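Local coordinates for protein O-methyltransferase, putative (Bacillus cereus, PDB 3DUL) that probably transfers a methyl group from S-adenosyl-L-methionine to an oxygen atom of an acceptor substrate, at residues N36-D41 / G66-Y71. Numbering follows the deposited sequence.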
loop_
_atom_site.group_PDB
_atom_site.type_symbol
_atom_site.label_atom_id
_atom_site.label_comp_id
_atom_site.label_asym_id
_atom_site.label_seq_id
_atom_site.Cartn_x
_atom_site.Cartn_y
_atom_site.Cartn_z
ATOM N N ASN B 36 25.524 6.587 -14.294
ATOM C CA ASN B 36 24.963 7.752 -14.985
ATOM C C ASN B 36 23.519 7.492 -15.377
ATOM O O ASN B 36 23.130 7.656 -16.538
ATOM C CB ASN B 36 25.778 8.086 -16.236
ATOM C CG ASN B 36 27.261 7.994 -15.997
ATOM O OD1 ASN B 36 27.862 6.936 -16.182
ATOM N ND2 ASN B 36 27.864 9.097 -15.564
ATOM N N LEU B 37 22.730 7.075 -14.394
ATOM C CA LEU B 37 21.324 6.786 -14.614
ATOM C C LEU B 37 20.508 8.071 -14.644
ATOM O O LEU B 37 20.911 9.088 -14.080
ATOM C CB LEU B 37 20.793 5.880 -13.495
ATOM C CG LEU B 37 21.362 4.461 -13.405
ATOM C CD1 LEU B 37 21.024 3.870 -12.048
ATOM C CD2 LEU B 37 20.801 3.594 -14.519
ATOM N N PRO B 38 19.349 8.040 -15.319
ATOM C CA PRO B 38 18.481 9.216 -15.404
ATOM C C PRO B 38 18.091 9.637 -13.985
ATOM O O PRO B 38 18.012 8.799 -13.083
ATOM C CB PRO B 38 17.285 8.698 -16.197
ATOM C CG PRO B 38 17.898 7.663 -17.088
ATOM C CD PRO B 38 18.837 6.942 -16.158
ATOM N N ALA B 39 17.854 10.928 -13.790
ATOM C CA ALA B 39 17.482 11.448 -12.483
ATOM C C ALA B 39 16.321 10.670 -11.863
ATOM O O ALA B 39 15.259 10.532 -12.473
ATOM C CB ALA B 39 17.114 12.921 -12.603
ATOM N N HIS B 40 16.528 10.154 -10.656
ATOM C CA HIS B 40 15.477 9.409 -9.967
ATOM C C HIS B 40 15.714 9.381 -8.464
ATOM O O HIS B 40 16.810 9.665 -7.984
ATOM C CB HIS B 40 15.387 7.976 -10.500
ATOM C CG HIS B 40 16.540 7.107 -10.103
ATOM N ND1 HIS B 40 17.812 7.278 -10.607
ATOM C CD2 HIS B 40 16.613 6.061 -9.245
ATOM C CE1 HIS B 40 18.619 6.375 -10.078
ATOM N NE2 HIS B 40 17.917 5.623 -9.249
ATOM N N ASP B 41 14.677 9.031 -7.718
ATOM C CA ASP B 41 14.785 8.979 -6.273
ATOM C C ASP B 41 14.949 7.538 -5.797
ATOM O O ASP B 41 14.612 6.601 -6.512
ATOM C CB ASP B 41 13.544 9.618 -5.653
ATOM C CG ASP B 41 13.606 9.657 -4.151
ATOM O OD1 ASP B 41 14.664 10.027 -3.606
ATOM O OD2 ASP B 41 12.594 9.327 -3.512
ATOM N N GLY B 66 10.705 0.053 -16.819
ATOM C CA GLY B 66 11.640 1.064 -16.367
ATOM C C GLY B 66 12.659 0.496 -15.387
ATOM O O GLY B 66 12.752 0.944 -14.249
ATOM N N THR B 67 13.436 -0.478 -15.843
ATOM C CA THR B 67 14.444 -1.142 -15.014
ATOM C C THR B 67 15.462 -0.232 -14.341
ATOM O O THR B 67 15.784 -0.412 -13.166
ATOM C CB THR B 67 15.243 -2.167 -15.829
ATOM O OG1 THR B 67 14.352 -2.962 -16.613
ATOM C CG2 THR B 67 16.045 -3.073 -14.902
ATOM N N LEU B 68 15.977 0.745 -15.085
ATOM C CA LEU B 68 16.993 1.643 -14.551
ATOM C C LEU B 68 18.174 0.795 -14.081
ATOM O O LEU B 68 18.695 -0.012 -14.845
ATOM C CB LEU B 68 16.446 2.474 -13.385
ATOM C CG LEU B 68 15.481 3.618 -13.717
ATOM C CD1 LEU B 68 15.071 4.339 -12.431
ATOM C CD2 LEU B 68 16.156 4.591 -14.678
ATOM N N GLY B 69 18.568 0.960 -12.821
ATOM C CA GLY B 69 19.689 0.206 -12.282
ATOM C C GLY B 69 19.333 -1.123 -11.635
ATOM O O GLY B 69 20.215 -1.833 -11.147
ATOM N N GLY B 70 18.043 -1.454 -11.616
ATOM C CA GLY B 70 17.610 -2.715 -11.042
ATOM C C GLY B 70 17.271 -2.698 -9.561
ATOM O O GLY B 70 16.956 -3.754 -8.990
ATOM N N TYR B 71 17.328 -1.528 -8.936
ATOM C CA TYR B 71 17.024 -1.406 -7.510
ATOM C C TYR B 71 15.617 -1.937 -7.204
ATOM O O TYR B 71 15.437 -2.826 -6.365
ATOM C CB TYR B 71 17.114 0.052 -7.067
ATOM C CG TYR B 71 16.886 0.266 -5.586
ATOM C CD1 TYR B 71 17.910 0.056 -4.662
ATOM C CD2 TYR B 71 15.647 0.697 -5.108
ATOM C CE1 TYR B 71 17.707 0.282 -3.291
ATOM C CE2 TYR B 71 15.432 0.918 -3.746
ATOM C CZ TYR B 71 16.462 0.713 -2.843
ATOM O OH TYR B 71 16.246 0.955 -1.499
#
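His40 CG stands between the backbone N and the carbonyl carbon (chi1 71°), which turns the imidazole toward Leu68. Leu68 holds CG opposite its carbonyl carbon (chi1 -74°), and a near-extended chi2 (-179°) carries CD1 on to the ring. Leu68 CD1 lies over one face of the His40 imidazole, offset toward the rim, in a CH-pi contact 4.1 Å from the ring centroid. A hydrogen bond within the same segment restrains the turn of the ring. His40 ND1 donates to Pro38 O at 2.9 Å, with the acceptor tilted out of the ring plane. The second methyl of Leu68, CD2, touches Pro38 CD at 3.9 Å. One leucine fork therefore spans both the proline and the histidine. Leu37 reaches toward the turn of 66-71 and lays its methyls against backbone. Leu37 CD2 is 3.8 Å from Gly69 N, and Leu37 CD1 is 3.9 Å from Gly69 CA. Pro38 and Leu37 also pack on His95 of helix 93-105. Thr67 to Gly70 form a type II' turn, closed by the backbone hydrogen bond from Gly70 N to Thr67 O, and Gly70 is the N-cap of helix 71-77. This is the glycine-rich loop after the first strand of a Rossmann-like methyltransferase fold. Leu68 and His95 both bind S-adenosyl-L-homocysteine, so the segment 36-41 packs beside the cofactor site.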